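Side-chain contact in beta-galactoside alpha-2,6-sialyltransferase (Photobacterium sp., PDB 2Z4T), which probably transfers sialic acid from a CMP-linked donor to the galactose of acceptors such as lactose, forming an alpha-2,6 linkage: residues Q131-I136 against K324-K329. Sequence-based numbering, arbitrary orientation.
Sequences QLMDII and KKFNSK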
loop_
_atom_site.group_PDB
_atom_site.type_symbol
_atom_site.label_atom_id
_atom_site.label_comp_id
_atom_site.label_asym_id
_atom_site.label_seq_id
_atom_site.Cartn_x
_atom_site.Cartn_y
_atom_site.Cartn_z
ATOM N N GLN A 131 1.053 0.224 -0.461
ATOM C CA GLN A 131 2.030 0.577 0.566
ATOM C C GLN A 131 2.858 -0.639 0.935
ATOM O O GLN A 131 4.076 -0.530 1.064
ATOM C CB GLN A 131 1.345 1.185 1.808
ATOM C CG GLN A 131 0.619 2.516 1.535
ATOM C CD GLN A 131 -0.225 3.009 2.712
ATOM O OE1 GLN A 131 -0.624 2.220 3.586
ATOM N NE2 GLN A 131 -0.479 4.331 2.758
ATOM N N LEU A 132 2.215 -1.804 1.062
ATOM C CA LEU A 132 2.909 -3.052 1.319
ATOM C C LEU A 132 3.993 -3.295 0.289
ATOM O O LEU A 132 5.126 -3.669 0.638
ATOM C CB LEU A 132 1.962 -4.242 1.239
ATOM C CG LEU A 132 2.189 -5.460 2.150
ATOM C CD1 LEU A 132 1.705 -6.735 1.527
ATOM C CD2 LEU A 132 3.610 -5.636 2.672
ATOM N N MET A 133 3.640 -3.130 -0.979
ATOM C CA MET A 133 4.595 -3.338 -2.046
ATOM C C MET A 133 5.753 -2.324 -1.963
ATOM O O MET A 133 6.885 -2.685 -2.240
ATOM C CB MET A 133 3.903 -3.297 -3.412
ATOM C CG MET A 133 2.983 -4.485 -3.663
ATOM S SD MET A 133 2.446 -4.626 -5.385
ATOM C CE MET A 133 1.441 -3.158 -5.609
ATOM N N ASP A 134 5.462 -1.075 -1.567
ATOM C CA ASP A 134 6.503 -0.056 -1.341
ATOM C C ASP A 134 7.473 -0.423 -0.214
ATOM O O ASP A 134 8.668 -0.119 -0.302
ATOM C CB ASP A 134 5.887 1.300 -1.036
ATOM C CG ASP A 134 5.166 1.900 -2.230
ATOM O OD1 ASP A 134 5.364 1.452 -3.399
ATOM O OD2 ASP A 134 4.383 2.831 -1.997
ATOM N N ILE A 135 6.954 -1.080 0.827
ATOM C CA ILE A 135 7.734 -1.402 2.001
ATOM C C ILE A 135 8.721 -2.494 1.647
ATOM O O ILE A 135 9.918 -2.365 1.931
ATOM C CB ILE A 135 6.829 -1.862 3.153
ATOM C CG1 ILE A 135 6.120 -0.659 3.776
ATOM C CG2 ILE A 135 7.603 -2.691 4.196
ATOM C CD1 ILE A 135 4.919 -1.015 4.675
ATOM N N ILE A 136 8.226 -3.565 1.033
ATOM C CA ILE A 136 9.071 -4.658 0.615
ATOM C C ILE A 136 10.214 -4.186 -0.322
ATOM O O ILE A 136 11.374 -4.530 -0.105
ATOM C CB ILE A 136 8.236 -5.810 -0.011
ATOM C CG1 ILE A 136 7.240 -6.325 1.034
ATOM C CG2 ILE A 136 9.161 -6.945 -0.489
ATOM C CD1 ILE A 136 6.372 -7.415 0.578
ATOM N N LYS A 324 5.894 -8.438 -9.896
ATOM C CA LYS A 324 6.753 -8.990 -10.944
ATOM C C LYS A 324 8.189 -8.509 -10.771
ATOM O O LYS A 324 9.119 -9.222 -11.145
ATOM C CB LYS A 324 6.232 -8.585 -12.318
ATOM C CG LYS A 324 7.187 -8.851 -13.470
ATOM C CD LYS A 324 6.469 -8.658 -14.815
ATOM C CE LYS A 324 7.353 -7.915 -15.831
ATOM N NZ LYS A 324 7.667 -6.494 -15.396
ATOM N N LYS A 325 8.368 -7.309 -10.220
ATOM C CA LYS A 325 9.702 -6.750 -10.072
ATOM C C LYS A 325 10.407 -7.200 -8.794
ATOM O O LYS A 325 11.598 -6.954 -8.641
ATOM C CB LYS A 325 9.693 -5.218 -10.157
ATOM C CG LYS A 325 9.646 -4.660 -11.588
ATOM C CD LYS A 325 9.606 -3.132 -11.519
ATOM C CE LYS A 325 10.121 -2.472 -12.812
ATOM N NZ LYS A 325 9.047 -1.850 -13.651
ATOM N N PHE A 326 9.668 -7.838 -7.886
ATOM C CA PHE A 326 10.230 -8.418 -6.673
ATOM C C PHE A 326 11.109 -9.617 -7.033
ATOM O O PHE A 326 10.782 -10.366 -7.949
ATOM C CB PHE A 326 9.113 -8.953 -5.754
ATOM C CG PHE A 326 8.348 -7.897 -4.995
ATOM C CD1 PHE A 326 8.919 -6.650 -4.697
ATOM C CD2 PHE A 326 7.052 -8.173 -4.536
ATOM C CE1 PHE A 326 8.186 -5.687 -3.985
ATOM C CE2 PHE A 326 6.323 -7.217 -3.823
ATOM C CZ PHE A 326 6.888 -5.971 -3.550
ATOM N N ASN A 327 12.192 -9.824 -6.282
ATOM C CA ASN A 327 12.925 -11.075 -6.362
ATOM C C ASN A 327 12.110 -12.179 -5.671
ATOM O O ASN A 327 11.072 -11.903 -5.059
ATOM C CB ASN A 327 14.339 -10.939 -5.782
ATOM C CG ASN A 327 14.355 -10.744 -4.279
ATOM O OD1 ASN A 327 13.575 -11.352 -3.536
ATOM N ND2 ASN A 327 15.281 -9.913 -3.816
ATOM N N SER A 328 12.551 -13.424 -5.771
ATOM C CA SER A 328 11.669 -14.521 -5.362
ATOM C C SER A 328 11.438 -14.584 -3.843
ATOM O O SER A 328 10.371 -15.026 -3.403
ATOM C CB SER A 328 12.155 -15.854 -5.907
ATOM O OG SER A 328 13.515 -16.001 -5.575
ATOM N N LYS A 329 12.415 -14.137 -3.057
ATOM C CA LYS A 329 12.243 -14.083 -1.615
ATOM C C LYS A 329 11.195 -13.022 -1.254
ATOM O O LYS A 329 10.303 -13.272 -0.423
ATOM C CB LYS A 329 13.567 -13.782 -0.918
ATOM C CG LYS A 329 13.438 -13.039 0.409
ATOM C CD LYS A 329 12.956 -13.971 1.502
ATOM C CE LYS A 329 12.751 -13.209 2.800
ATOM N NZ LYS A 329 11.868 -13.992 3.710
#
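One face of the Phe326 ring carries the CG2 methyl of Ile136, while the CZ end of the ring meets the backbone and CB of Met133. The methyl makes a CH-pi contact: Ile136 CG2 lies 4.1 Å from the ring centroid of Phe326, 21° off the normal and displaced toward the rim. Ile136 CB also touches the ring near its far end, 3.8 Å from Phe326 CZ. In Ile136 it is CG2, anti to the backbone N, that reaches the ring, whereas CG1 stays beside that N (chi1 -60°). At the ring edge, near its plane, Met133 O stands 3.5 Å from Phe326 CZ, an approach that probably suits the slightly positive C-H rim. Met133 CB, 4.0 Å from Phe326 CZ, adds apolar packing; beyond CG the methionine chain bends at chi3 (-66°) and takes its end away from the phenylalanine. Both aliphatic side chains, three residues apart on the same side of the helix, cross the aromatic one at about a right angle. All three are buried. Phe326 itself sits in the short link between helices 322-325 and 328-338; just after it, Asn327 is the N-cap of the second helix, its OD1 accepting a hydrogen bond from Gln330 N. The side chain of Met133 is about 10 Å from the bound CMP, near its site but not in it. This is buried packing of the sialyltransferase GT-B fold: Phe326 and Phe334 pack on helix 126-141, which follows strand 103-122, parallel to 146-151 and 194-201.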